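Local coordinates for protein putative Zn-dependent Alcohol Dehydrogenase (Rhodobacter sphaeroides, PDB 3IV6) that binds S-adenosylmethionine in a Rossmann-like fold and is probably a methyltransferase, although it was named a putative zinc-dependent alcohol dehydrogenase, at residues A[46-51]-A[110-115]; A[62-67]-A[90-95]; A[127-132]-A[226-231]; A[144-149]-A[254-259]; A[177-182]-A[211-216]. All coordinates share one frame; numbering follows the deposited sequence.

Contact 1. Residues A[46-51]-A[110-115]; sequences GSTVAV and HFDFVL
The Phe-111 ring carries the methyl CB of Ala-50 over the centre of one face, 3.8 Å from the ring centroid in a CH-pi contact, while ND1 of His-110 lies off-centre over the opposite face. At the edge of the Phe-113 ring sits Ser-47 OG, itself bonded to Val-44 O. Ala-50 suits its place: one methyl reaches both Phe-111 and Val-114 CG2. On the sheet's other side, Val-49 CG1 meets Leu-115 CD1 at 3.7 Å. The backbones form a parallel ladder joining two central strands of the Rossmann-like sheet: Phe-113 N bonds Thr-48 O, Ala-50 N bonds Phe-113 O at 2.8 Å, nearly straight at 173°, and Leu-115 N bonds Ala-50 O. At its start two side chains add bonds. Asp-112 OD1 accepts Thr-48 N (3.2 Å) from above its carboxylate plane, and Thr-48 OG1, between backbone N and carbonyl carbon (chi1 54°), accepts Asp-112 N (3.0 Å). With a water joining OD1 to Gly-46 O, hydroxyl and carboxylate thus extend the strand pairing toward solvent.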
# COMPACT_ATOMS: atom_id res chain seq x y z
N GLY A 46 2.08 -8.02 23.28
CA GLY A 46 2.69 -9.32 23.09
C GLY A 46 2.45 -9.90 21.74
O GLY A 46 3.16 -10.82 21.34
N SER A 47 1.46 -9.37 21.03
CA SER A 47 1.11 -9.85 19.70
C SER A 47 2.25 -9.55 18.75
O SER A 47 2.91 -8.52 18.91
CB SER A 47 -0.17 -9.16 19.20
OG SER A 47 -1.27 -9.48 20.01
N THR A 48 2.52 -10.46 17.80
CA THR A 48 3.43 -10.12 16.69
C THR A 48 2.71 -9.53 15.48
O THR A 48 1.83 -10.17 14.88
CB THR A 48 4.31 -11.29 16.25
OG1 THR A 48 3.50 -12.43 15.93
CG2 THR A 48 5.29 -11.63 17.33
N VAL A 49 3.13 -8.31 15.13
CA VAL A 49 2.48 -7.53 14.08
C VAL A 49 3.49 -7.14 13.01
O VAL A 49 4.54 -6.60 13.32
CB VAL A 49 1.88 -6.21 14.66
CG1 VAL A 49 1.29 -5.36 13.55
CG2 VAL A 49 0.89 -6.51 15.78
N ALA A 50 3.16 -7.36 11.75
CA ALA A 50 3.98 -6.87 10.64
C ALA A 50 3.23 -5.76 9.96
O ALA A 50 2.10 -5.97 9.51
CB ALA A 50 4.22 -7.97 9.67
N VAL A 51 3.84 -4.58 9.87
CA VAL A 51 3.35 -3.52 9.00
C VAL A 51 4.13 -3.47 7.69
O VAL A 51 5.34 -3.26 7.69
CB VAL A 51 3.43 -2.15 9.69
CG1 VAL A 51 2.78 -1.08 8.82
CG2 VAL A 51 2.77 -2.20 11.06
N HIS A 110 5.06 -16.34 10.79
CA HIS A 110 5.77 -15.76 11.91
C HIS A 110 5.01 -14.63 12.60
O HIS A 110 5.35 -14.23 13.71
CB HIS A 110 7.12 -15.23 11.41
CG HIS A 110 8.14 -15.12 12.48
ND1 HIS A 110 8.39 -13.94 13.15
CD2 HIS A 110 8.98 -16.05 13.01
CE1 HIS A 110 9.34 -14.15 14.04
NE2 HIS A 110 9.71 -15.41 13.98
N PHE A 111 3.97 -14.10 11.96
CA PHE A 111 3.23 -12.97 12.55
C PHE A 111 1.77 -13.29 12.87
O PHE A 111 1.14 -14.03 12.13
CB PHE A 111 3.34 -11.75 11.63
CG PHE A 111 4.74 -11.29 11.44
CD1 PHE A 111 5.34 -10.44 12.35
CD2 PHE A 111 5.48 -11.73 10.37
CE1 PHE A 111 6.65 -10.03 12.20
CE2 PHE A 111 6.79 -11.32 10.22
CZ PHE A 111 7.38 -10.47 11.16
N ASP A 112 1.25 -12.76 13.98
CA ASP A 112 -0.19 -12.89 14.26
C ASP A 112 -1.04 -12.00 13.33
O ASP A 112 -2.15 -12.38 12.91
CB ASP A 112 -0.52 -12.52 15.71
CG ASP A 112 0.09 -13.48 16.72
OD1 ASP A 112 0.55 -12.99 17.77
OD2 ASP A 112 0.10 -14.71 16.45
N PHE A 113 -0.51 -10.81 13.03
CA PHE A 113 -1.19 -9.82 12.20
C PHE A 113 -0.29 -9.19 11.15
O PHE A 113 0.87 -8.86 11.42
CB PHE A 113 -1.79 -8.71 13.06
CG PHE A 113 -2.85 -9.19 14.00
CD1 PHE A 113 -4.16 -9.29 13.57
CD2 PHE A 113 -2.53 -9.54 15.30
CE1 PHE A 113 -5.14 -9.73 14.44
CE2 PHE A 113 -3.49 -9.99 16.16
CZ PHE A 113 -4.81 -10.08 15.74
N VAL A 114 -0.83 -9.03 9.95
CA VAL A 114 -0.16 -8.22 8.94
C VAL A 114 -1.10 -7.08 8.60
O VAL A 114 -2.25 -7.29 8.18
CB VAL A 114 0.18 -9.03 7.67
CG1 VAL A 114 0.34 -8.09 6.44
CG2 VAL A 114 1.42 -9.87 7.88
N LEU A 115 -0.63 -5.86 8.82
CA LEU A 115 -1.39 -4.65 8.49
C LEU A 115 -0.78 -3.87 7.30
O LEU A 115 0.44 -3.78 7.14
CB LEU A 115 -1.49 -3.74 9.72
CG LEU A 115 -1.60 -4.44 11.07
CD1 LEU A 115 -1.49 -3.42 12.18
CD2 LEU A 115 -2.85 -5.27 11.20
O HOH W 1 1.74 -13.38 20.37
O HOH W 2 3.85 -15.12 16.09

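Contact 2. Residues A[62-67]-A[90-95]; sequences KALERG and RCVTID
Leu-64 reaches across with both methyls, one for each part of the facing chain. CD1 touches Arg-90 CD at 3.8 Å, and CD2 lies 3.6 Å from Cys-91 O and 3.9 Å from Val-92 CB. The Leu-64 and Val-92 side chains cross at about a right angle. Farther back, Leu-64 CB lies 3.8 Å from Arg-90 NH1, so the arginine crosses the leucine obliquely, touching it with stem and charged end. The stem is extended from CG to NE, carrying the guanidinium out to the helix, near Glu-65; Glu-65 OE2 and Arg-90 NH2 remain 5.1 Å apart, too far for a salt bridge, though the opposite charges may attract weakly. Helix 57-65 is the connection of a beta-alpha-beta crossover between parallel strands 48-52 and 69-74, and residues 90-92 lead into strand 93-96, an outermost strand of the same sheet. Leu-64 also rests on Val-70 of strand 69-74. Glu-65 has a long salt bridge to Lys-62, OE2 to NZ 3.5 Å. Gly-67 closes the last turn in a Schellman motif, its N bonding Leu-64 O at 3.0 Å; its positive phi of 102° suits a residue without a side chain. Exposed Cys-91 forms an interchain disulfide.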
# COMPACT_ATOMS: atom_id res chain seq x y z
N LYS A 62 1.43 3.65 17.18
CA LYS A 62 0.35 3.17 18.03
C LYS A 62 0.46 1.67 18.30
O LYS A 62 0.14 1.19 19.39
CB LYS A 62 -1.02 3.51 17.46
CG LYS A 62 -1.38 4.98 17.54
CD LYS A 62 -1.09 5.61 18.89
CE LYS A 62 -1.74 7.00 19.00
NZ LYS A 62 -2.04 7.48 20.38
N ALA A 63 0.93 0.92 17.30
CA ALA A 63 1.20 -0.50 17.45
C ALA A 63 2.20 -0.75 18.53
O ALA A 63 2.01 -1.66 19.34
CB ALA A 63 1.74 -1.05 16.19
N LEU A 64 3.31 -0.00 18.52
CA LEU A 64 4.33 -0.18 19.56
C LEU A 64 3.78 0.25 20.92
O LEU A 64 4.01 -0.41 21.93
CB LEU A 64 5.61 0.57 19.24
CG LEU A 64 6.34 0.23 17.93
CD1 LEU A 64 7.22 1.39 17.45
CD2 LEU A 64 7.14 -1.10 18.00
N GLU A 65 3.02 1.34 20.96
CA GLU A 65 2.50 1.83 22.23
C GLU A 65 1.50 0.83 22.87
O GLU A 65 1.44 0.69 24.07
CB GLU A 65 1.91 3.22 22.01
CG GLU A 65 1.41 3.97 23.25
CD GLU A 65 0.61 5.25 22.88
OE1 GLU A 65 -0.08 5.83 23.77
OE2 GLU A 65 0.66 5.67 21.70
N ARG A 66 0.75 0.12 22.03
CA ARG A 66 -0.17 -0.93 22.40
C ARG A 66 0.51 -2.16 23.04
O ARG A 66 -0.14 -2.96 23.73
CB ARG A 66 -0.94 -1.36 21.15
CG ARG A 66 -1.86 -2.57 21.29
CD ARG A 66 -3.01 -2.33 22.25
NE ARG A 66 -3.75 -1.14 21.88
CZ ARG A 66 -4.63 -1.14 20.90
NH1 ARG A 66 -4.86 -2.26 20.23
NH2 ARG A 66 -5.27 -0.04 20.57
N GLY A 67 1.82 -2.30 22.82
CA GLY A 67 2.59 -3.39 23.39
C GLY A 67 2.90 -4.55 22.46
O GLY A 67 3.35 -5.62 22.89
N ARG A 90 12.66 3.94 20.15
CA ARG A 90 11.81 2.76 20.30
C ARG A 90 12.49 1.45 19.88
O ARG A 90 13.45 1.44 19.11
CB ARG A 90 10.50 2.96 19.57
CG ARG A 90 9.63 4.00 20.27
CD ARG A 90 8.45 4.41 19.42
NE ARG A 90 7.38 5.07 20.16
CZ ARG A 90 6.70 4.51 21.16
NH1 ARG A 90 6.99 3.28 21.60
NH2 ARG A 90 5.73 5.22 21.75
N CYS A 91 11.98 0.36 20.41
CA CYS A 91 12.43 -0.97 20.04
C CYS A 91 11.53 -1.59 18.94
O CYS A 91 10.39 -1.99 19.18
CB CYS A 91 12.50 -1.87 21.29
SG CYS A 91 12.77 -3.66 20.98
N VAL A 92 12.05 -1.67 17.73
CA VAL A 92 11.26 -2.09 16.60
C VAL A 92 12.22 -2.58 15.52
O VAL A 92 13.32 -2.07 15.39
CB VAL A 92 10.49 -0.92 16.00
CG1 VAL A 92 11.44 0.10 15.43
CG2 VAL A 92 9.60 -1.40 14.89
N THR A 93 11.77 -3.56 14.75
CA THR A 93 12.55 -4.17 13.70
C THR A 93 12.10 -3.63 12.36
O THR A 93 10.90 -3.66 12.04
CB THR A 93 12.36 -5.69 13.68
OG1 THR A 93 12.78 -6.24 14.92
CG2 THR A 93 13.15 -6.29 12.53
N ILE A 94 13.05 -3.16 11.55
CA ILE A 94 12.71 -2.57 10.26
C ILE A 94 13.53 -3.24 9.18
O ILE A 94 14.74 -3.13 9.19
CB ILE A 94 13.01 -1.05 10.21
CG1 ILE A 94 12.24 -0.30 11.28
CG2 ILE A 94 12.70 -0.45 8.82
CD1 ILE A 94 12.40 1.18 11.19
N ASP A 95 12.87 -3.93 8.25
CA ASP A 95 13.60 -4.73 7.27
C ASP A 95 13.31 -4.29 5.86
O ASP A 95 12.24 -3.84 5.55
CB ASP A 95 13.28 -6.21 7.43
CG ASP A 95 13.96 -6.82 8.65
OD1 ASP A 95 15.16 -6.47 8.86
OD2 ASP A 95 13.32 -7.63 9.38

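Contact 3. Residues A[127-132]-A[226-231]; sequences EARRAC and LSHDVV
Arg-129, on a regular helical turn, and Val-231, in a loop with helical backbone angles at 229-231 but no regular bonding, bring the two segments to 5.9 Å between their CA atoms. The loop is held as a tight turn by Val-231 N bonding His-228 O at 2.9 Å. From the helix, Arg-129 extends from CG to NE and lays its guanidinium flat on the His-228 ring, centres 3.5 Å apart and planes 17° from parallel. NE lies over the middle of the ring, and CD follows over the same face as a CH-pi contact. His-228 puts CG anti to its backbone nitrogen (chi1 -168°), which swings the ring toward the helix; ND1 accepts Val-230 N at 3.0 Å, tilted 18° from the ring plane, which restrains the ring's rotation. Because ND1 accepts, the imidazole is probably neutral, a comfortable surface for a cation. Beside the stack, the two branches of Val-231 let one residue meet both Arg-129 CB (CG2, 3.9 Å) and Cys-132 CB (CG1, 3.9 Å). The contact fastens helix 125-139, which connects parallel strands 113-117 and 143-149 in a beta-alpha-beta unit of the Rossmann-like fold, to the loop preceding strand 237-244.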
# COMPACT_ATOMS: atom_id res chain seq x y z
N GLU A 127 0.46 -7.83 -9.63
CA GLU A 127 1.30 -7.48 -8.50
C GLU A 127 0.50 -7.64 -7.17
O GLU A 127 0.99 -8.23 -6.19
CB GLU A 127 1.79 -6.04 -8.64
CG GLU A 127 3.10 -5.83 -9.29
CD GLU A 127 3.67 -4.42 -8.98
OE1 GLU A 127 2.97 -3.42 -9.22
OE2 GLU A 127 4.84 -4.33 -8.49
N ALA A 128 -0.72 -7.11 -7.13
CA ALA A 128 -1.55 -7.25 -5.94
C ALA A 128 -1.83 -8.70 -5.58
O ALA A 128 -1.87 -9.04 -4.39
CB ALA A 128 -2.86 -6.44 -6.06
N ARG A 129 -2.03 -9.56 -6.57
CA ARG A 129 -2.20 -10.99 -6.28
C ARG A 129 -0.97 -11.53 -5.55
O ARG A 129 -1.08 -12.04 -4.46
CB ARG A 129 -2.49 -11.82 -7.55
CG ARG A 129 -3.79 -11.51 -8.20
CD ARG A 129 -3.82 -12.10 -9.56
NE ARG A 129 -5.01 -11.70 -10.31
CZ ARG A 129 -5.07 -11.70 -11.64
NH1 ARG A 129 -4.01 -12.09 -12.35
NH2 ARG A 129 -6.18 -11.31 -12.26
N ARG A 130 0.21 -11.39 -6.15
CA ARG A 130 1.45 -11.78 -5.47
C ARG A 130 1.58 -11.19 -4.04
O ARG A 130 1.99 -11.88 -3.11
CB ARG A 130 2.66 -11.42 -6.34
CG ARG A 130 2.91 -12.41 -7.46
CD ARG A 130 4.25 -12.16 -8.13
NE ARG A 130 4.21 -10.99 -9.01
CZ ARG A 130 4.97 -9.91 -8.88
NH1 ARG A 130 5.90 -9.83 -7.92
NH2 ARG A 130 4.82 -8.93 -9.75
N ALA A 131 1.24 -9.92 -3.88
CA ALA A 131 1.30 -9.29 -2.57
C ALA A 131 0.42 -10.01 -1.55
O ALA A 131 0.91 -10.36 -0.48
CB ALA A 131 0.91 -7.82 -2.66
N CYS A 132 -0.84 -10.25 -1.88
CA CYS A 132 -1.77 -10.87 -0.93
C CYS A 132 -1.27 -12.22 -0.47
O CYS A 132 -1.24 -12.48 0.71
CB CYS A 132 -3.21 -10.95 -1.49
SG CYS A 132 -3.88 -9.25 -1.69
N LEU A 226 -8.87 -11.47 -4.15
CA LEU A 226 -8.76 -12.38 -3.01
C LEU A 226 -9.16 -13.82 -3.30
O LEU A 226 -8.65 -14.73 -2.65
CB LEU A 226 -9.60 -11.87 -1.85
CG LEU A 226 -9.19 -10.55 -1.17
CD1 LEU A 226 -10.18 -10.22 -0.09
CD2 LEU A 226 -7.76 -10.59 -0.57
N SER A 227 -10.07 -14.01 -4.27
CA SER A 227 -10.56 -15.33 -4.69
C SER A 227 -9.84 -15.89 -5.90
O SER A 227 -10.17 -16.97 -6.38
CB SER A 227 -12.04 -15.25 -5.05
OG SER A 227 -12.26 -14.47 -6.23
N HIS A 228 -8.88 -15.13 -6.41
CA HIS A 228 -8.13 -15.53 -7.59
C HIS A 228 -7.25 -16.75 -7.31
O HIS A 228 -6.65 -16.87 -6.23
CB HIS A 228 -7.25 -14.36 -8.07
CG HIS A 228 -6.66 -14.56 -9.43
ND1 HIS A 228 -5.53 -15.32 -9.64
CD2 HIS A 228 -7.06 -14.11 -10.64
CE1 HIS A 228 -5.26 -15.33 -10.93
NE2 HIS A 228 -6.18 -14.61 -11.56
N ASP A 229 -7.18 -17.64 -8.29
CA ASP A 229 -6.35 -18.85 -8.21
C ASP A 229 -4.92 -18.62 -7.70
O ASP A 229 -4.37 -19.48 -7.03
CB ASP A 229 -6.30 -19.58 -9.57
CG ASP A 229 -7.69 -19.97 -10.07
OD1 ASP A 229 -8.57 -20.24 -9.22
OD2 ASP A 229 -7.89 -20.04 -11.31
N VAL A 230 -4.32 -17.48 -8.02
CA VAL A 230 -2.94 -17.22 -7.61
C VAL A 230 -2.84 -17.05 -6.10
O VAL A 230 -1.85 -17.47 -5.47
CB VAL A 230 -2.34 -15.98 -8.34
CG1 VAL A 230 -1.01 -15.52 -7.70
CG2 VAL A 230 -2.12 -16.30 -9.76
N VAL A 231 -3.88 -16.43 -5.53
CA VAL A 231 -3.91 -16.16 -4.09
C VAL A 231 -4.42 -17.36 -3.30
O VAL A 231 -4.19 -17.45 -2.10
CB VAL A 231 -4.72 -14.89 -3.75
CG1 VAL A 231 -4.60 -14.56 -2.26
CG2 VAL A 231 -4.23 -13.71 -4.59

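Contact 4. Residues A[144-149]-A[254-259]; sequences VRASVK and YQFSRR
Val-144 N gives Phe-256 O a bond of 2.9 Å, and Phe-256 N answers to Val-144 O at the same length. The pair joins parallel strand 143-149 to antiparallel strand 251-258, which lies between it and strand 237-244, the strand order of class I methyltransferase folds. Ala-146 and Tyr-254 pair likewise. On one face, Val-144 CB lies over the centre of the Phe-256 ring in a CH-pi contact and its CG1 packs against CZ, while Ala-146 CB comes to the ring edge. The ring reaches back because Phe-256 CG stands between backbone N and carbonyl carbon (chi1 60°). With an alanine here, the face under Val-144 would be gone and a gap would probably open beside Val-144 and Ala-146. Across the sheet, Arg-145 and Gln-255 run side by side, guanidinium and amide 19° from parallel. Firmer partners lie elsewhere: Arg-145 NH2 bonds Glu-41 O, and Gln-255 NE2 bonds Glu-240. Between them, Arg-145 NE donates only a weak bond to Gln-255 OE1, 3.1 Å long and bent to 131°.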
# COMPACT_ATOMS: atom_id res chain seq x y z
N VAL A 144 -4.82 -10.93 8.24
CA VAL A 144 -4.30 -9.83 7.43
C VAL A 144 -5.37 -8.77 7.42
O VAL A 144 -6.54 -9.07 7.18
CB VAL A 144 -4.03 -10.28 5.97
CG1 VAL A 144 -3.60 -9.07 5.00
CG2 VAL A 144 -2.99 -11.38 5.99
N ARG A 145 -4.97 -7.54 7.72
CA ARG A 145 -5.87 -6.40 7.58
C ARG A 145 -5.29 -5.44 6.57
O ARG A 145 -4.21 -4.86 6.73
CB ARG A 145 -6.09 -5.74 8.94
CG ARG A 145 -6.75 -6.67 9.98
CD ARG A 145 -6.86 -6.00 11.30
NE ARG A 145 -7.63 -6.83 12.22
CZ ARG A 145 -7.82 -6.56 13.52
NH1 ARG A 145 -8.55 -7.40 14.26
NH2 ARG A 145 -7.29 -5.48 14.08
N ALA A 146 -6.01 -5.31 5.46
CA ALA A 146 -5.52 -4.50 4.33
C ALA A 146 -6.60 -3.54 3.81
O ALA A 146 -7.64 -3.98 3.35
CB ALA A 146 -5.01 -5.40 3.20
N SER A 147 -6.37 -2.24 3.90
CA SER A 147 -7.38 -1.31 3.42
C SER A 147 -7.09 -0.97 1.96
O SER A 147 -5.95 -0.95 1.56
CB SER A 147 -7.31 -0.07 4.21
OG SER A 147 -6.06 0.54 3.94
N VAL A 148 -8.13 -0.72 1.18
CA VAL A 148 -7.95 -0.37 -0.21
C VAL A 148 -8.82 0.83 -0.55
O VAL A 148 -9.98 0.85 -0.24
CB VAL A 148 -8.38 -1.50 -1.11
CG1 VAL A 148 -7.97 -1.17 -2.57
CG2 VAL A 148 -7.72 -2.80 -0.64
N LYS A 149 -8.24 1.84 -1.19
CA LYS A 149 -9.03 2.97 -1.68
C LYS A 149 -9.80 2.56 -2.92
O LYS A 149 -9.22 2.01 -3.81
CB LYS A 149 -8.13 4.16 -2.01
CG LYS A 149 -8.79 5.48 -1.77
CD LYS A 149 -8.51 6.50 -2.85
CE LYS A 149 -9.43 6.28 -4.03
NZ LYS A 149 -10.84 6.64 -3.69
N TYR A 254 -10.18 -4.61 4.75
CA TYR A 254 -10.52 -6.01 4.52
C TYR A 254 -9.70 -6.86 5.42
O TYR A 254 -8.47 -6.75 5.39
CB TYR A 254 -10.19 -6.47 3.10
CG TYR A 254 -10.96 -5.74 2.06
CD1 TYR A 254 -12.08 -6.32 1.47
CD2 TYR A 254 -10.59 -4.45 1.69
CE1 TYR A 254 -12.81 -5.64 0.51
CE2 TYR A 254 -11.33 -3.74 0.72
CZ TYR A 254 -12.44 -4.35 0.14
OH TYR A 254 -13.21 -3.70 -0.80
N GLN A 255 -10.37 -7.73 6.18
CA GLN A 255 -9.72 -8.65 7.10
C GLN A 255 -9.91 -10.05 6.55
O GLN A 255 -11.03 -10.49 6.29
CB GLN A 255 -10.31 -8.50 8.50
CG GLN A 255 -9.90 -9.60 9.48
CD GLN A 255 -10.36 -9.30 10.89
OE1 GLN A 255 -10.25 -8.17 11.35
NE2 GLN A 255 -10.88 -10.31 11.59
N PHE A 256 -8.80 -10.74 6.31
CA PHE A 256 -8.85 -12.06 5.69
C PHE A 256 -7.74 -12.99 6.19
O PHE A 256 -6.76 -12.58 6.82
CB PHE A 256 -8.85 -11.96 4.15
CG PHE A 256 -7.62 -11.27 3.54
CD1 PHE A 256 -6.56 -12.03 3.01
CD2 PHE A 256 -7.51 -9.88 3.46
CE1 PHE A 256 -5.43 -11.42 2.41
CE2 PHE A 256 -6.37 -9.28 2.87
CZ PHE A 256 -5.35 -10.06 2.34
N SER A 257 -7.89 -14.26 5.87
CA SER A 257 -6.98 -15.26 6.39
C SER A 257 -7.14 -16.51 5.56
O SER A 257 -8.06 -16.55 4.73
CB SER A 257 -7.37 -15.56 7.82
OG SER A 257 -8.71 -15.98 7.80
N ARG A 258 -6.24 -17.48 5.73
CA ARG A 258 -6.46 -18.79 5.15
C ARG A 258 -6.07 -19.79 6.20
O ARG A 258 -4.95 -19.75 6.70
CB ARG A 258 -5.68 -19.00 3.84
CG ARG A 258 -4.19 -18.98 3.98
CD ARG A 258 -3.56 -20.04 3.13
NE ARG A 258 -2.57 -19.50 2.19
CZ ARG A 258 -1.31 -19.18 2.51
NH1 ARG A 258 -0.51 -18.71 1.55
NH2 ARG A 258 -0.86 -19.32 3.76
N ARG A 259 -6.98 -20.69 6.55
CA ARG A 259 -6.66 -21.72 7.54
C ARG A 259 -7.22 -23.05 7.10
O ARG A 259 -8.08 -23.08 6.21
CB ARG A 259 -7.20 -21.33 8.93
CG ARG A 259 -6.90 -19.88 9.38
CD ARG A 259 -7.51 -19.56 10.75
NE ARG A 259 -7.06 -18.27 11.29
CZ ARG A 259 -7.80 -17.16 11.35
NH1 ARG A 259 -9.05 -17.17 10.90
NH2 ARG A 259 -7.30 -16.03 11.85

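Contact 5. Residues A[177-182]-A[211-216]; sequences DKTFHF and RGKETR
This is an antiparallel pairing of strands 179-181 and 213-215 in a three-stranded sheet apart from the main one. Phe-180 N bonds Glu-214 O at 2.8 Å, and Glu-214 N bonds Phe-180 O. On one face, Thr-179 OG1 and Thr-215 OG1 share a hydrogen bond of 3.0 Å, and exposed Lys-213 packs its methylene CG over a face of the His-181 ring while its charged end can reach solvent. On the other, the Glu-214 chain, extended beyond CG (chi2 179°), carries its carboxylate out to Arg-211, which grips it side-on: NH2 meets the syn lone pair of OE1 at 3.0 Å (173°), and NE reaches OE2. Arg-216 NH1 and Arg-122 also bind OE1, while Arg-216 NE pairs with Asp-156. Phe-182 turns its ring edge to the Glu-214 carboxylate, planes 89° apart. With a glutamine here, Arg-211 would probably lose its charged mate and Arg-216 one of its two. The Glu-214 side chain lies about 8 Å from the bound S-adenosylmethionine, and so many cations would be expected to favour its ionised form.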
# COMPACT_ATOMS: atom_id res chain seq x y z
N ASP A 177 -9.19 -3.52 -16.95
CA ASP A 177 -9.09 -3.60 -15.49
C ASP A 177 -8.75 -2.28 -14.81
O ASP A 177 -8.37 -2.27 -13.63
CB ASP A 177 -8.08 -4.67 -15.03
CG ASP A 177 -6.63 -4.34 -15.43
OD1 ASP A 177 -6.41 -3.57 -16.39
OD2 ASP A 177 -5.71 -4.89 -14.78
N LYS A 178 -8.84 -1.18 -15.55
CA LYS A 178 -8.60 0.14 -14.99
C LYS A 178 -7.15 0.36 -14.47
O LYS A 178 -6.93 0.80 -13.34
CB LYS A 178 -9.65 0.43 -13.91
CG LYS A 178 -11.07 0.15 -14.42
CD LYS A 178 -12.11 0.19 -13.32
CE LYS A 178 -12.18 -1.13 -12.57
NZ LYS A 178 -13.22 -1.07 -11.48
N THR A 179 -6.17 0.07 -15.31
CA THR A 179 -4.80 0.33 -14.92
C THR A 179 -4.28 1.58 -15.60
O THR A 179 -4.41 1.73 -16.79
CB THR A 179 -3.89 -0.83 -15.31
OG1 THR A 179 -4.43 -2.05 -14.81
CG2 THR A 179 -2.52 -0.65 -14.73
N PHE A 180 -3.68 2.47 -14.82
CA PHE A 180 -3.01 3.64 -15.35
C PHE A 180 -1.50 3.45 -15.48
O PHE A 180 -0.88 2.86 -14.60
CB PHE A 180 -3.27 4.83 -14.46
CG PHE A 180 -4.64 5.41 -14.59
CD1 PHE A 180 -4.96 6.23 -15.66
CD2 PHE A 180 -5.58 5.19 -13.61
CE1 PHE A 180 -6.20 6.78 -15.77
CE2 PHE A 180 -6.84 5.74 -13.72
CZ PHE A 180 -7.15 6.54 -14.80
N HIS A 181 -0.93 3.93 -16.59
CA HIS A 181 0.53 4.08 -16.71
C HIS A 181 0.94 5.54 -16.74
O HIS A 181 0.82 6.19 -17.77
CB HIS A 181 1.07 3.43 -17.96
CG HIS A 181 2.51 3.09 -17.86
ND1 HIS A 181 3.12 2.14 -18.65
CD2 HIS A 181 3.46 3.54 -17.00
CE1 HIS A 181 4.39 2.03 -18.30
NE2 HIS A 181 4.62 2.87 -17.30
N PHE A 182 1.41 6.09 -15.63
CA PHE A 182 1.52 7.55 -15.57
C PHE A 182 2.61 8.14 -16.49
O PHE A 182 2.40 9.13 -17.20
CB PHE A 182 1.73 7.99 -14.12
CG PHE A 182 0.73 7.43 -13.19
CD1 PHE A 182 -0.61 7.84 -13.24
CD2 PHE A 182 1.11 6.47 -12.26
CE1 PHE A 182 -1.56 7.31 -12.37
CE2 PHE A 182 0.18 5.92 -11.40
CZ PHE A 182 -1.18 6.35 -11.45
N ARG A 211 6.36 5.60 -10.45
CA ARG A 211 5.43 4.73 -9.74
C ARG A 211 4.91 3.62 -10.65
O ARG A 211 4.37 2.62 -10.18
CB ARG A 211 4.26 5.54 -9.19
CG ARG A 211 4.26 5.67 -7.67
CD ARG A 211 3.43 6.87 -7.22
NE ARG A 211 1.99 6.59 -7.28
CZ ARG A 211 1.07 7.29 -6.63
NH1 ARG A 211 1.43 8.32 -5.87
NH2 ARG A 211 -0.21 6.96 -6.74
N GLY A 212 5.08 3.80 -11.95
CA GLY A 212 4.83 2.74 -12.91
C GLY A 212 3.36 2.62 -13.27
O GLY A 212 2.67 3.63 -13.44
N LYS A 213 2.87 1.39 -13.37
CA LYS A 213 1.45 1.13 -13.54
C LYS A 213 0.75 1.01 -12.20
O LYS A 213 1.32 0.51 -11.23
CB LYS A 213 1.22 -0.13 -14.38
CG LYS A 213 1.69 -0.02 -15.82
CD LYS A 213 1.54 -1.34 -16.55
CE LYS A 213 1.75 -1.16 -18.05
NZ LYS A 213 1.46 -2.41 -18.80
N GLU A 214 -0.50 1.46 -12.14
CA GLU A 214 -1.36 1.24 -10.95
C GLU A 214 -2.80 0.87 -11.35
O GLU A 214 -3.38 1.48 -12.24
CB GLU A 214 -1.33 2.43 -9.99
CG GLU A 214 -0.07 2.48 -9.11
CD GLU A 214 -0.04 3.68 -8.18
OE1 GLU A 214 -1.00 4.47 -8.25
OE2 GLU A 214 0.93 3.85 -7.38
N THR A 215 -3.35 -0.15 -10.71
CA THR A 215 -4.70 -0.58 -11.02
C THR A 215 -5.73 0.05 -10.05
O THR A 215 -5.44 0.21 -8.88
CB THR A 215 -4.77 -2.09 -10.93
OG1 THR A 215 -3.85 -2.64 -11.89
CG2 THR A 215 -6.20 -2.61 -11.15
N ARG A 216 -6.90 0.44 -10.55
CA ARG A 216 -7.93 0.97 -9.65
C ARG A 216 -8.90 -0.15 -9.33
O ARG A 216 -9.18 -0.99 -10.17
CB ARG A 216 -8.67 2.18 -10.21
CG ARG A 216 -7.85 3.49 -10.40
CD ARG A 216 -6.62 3.58 -9.55
NE ARG A 216 -5.96 4.89 -9.67
CZ ARG A 216 -4.78 5.19 -9.12
NH1 ARG A 216 -4.10 4.29 -8.42
NH2 ARG A 216 -4.28 6.40 -9.27
O HOH W 3 -9.65 -3.59 -11.32

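From the N terminus, contact 1 closes the first long loop by bringing strand 48-52 beside strand 113-117. Contact 2 falls wholly within that loop, fastening helix 57-65 to the approach of edge strand 93-96, and it touches contact 1 through Gly-46 and Gly-67. The chain then enters helix 125-139, where contact 3 begins, and strand 143-149, where contact 4 begins. Contact 5 opens and closes within both, joining strands of the small sheet; its centre lies about 29 Å from that of contact 1. Contacts 3 and 4 cross: residues 226-231 return to the helix before residues 254-259 reach the strand. Contact 4 also adjoins contact 1 in the main sheet, through Val-114 and Arg-145.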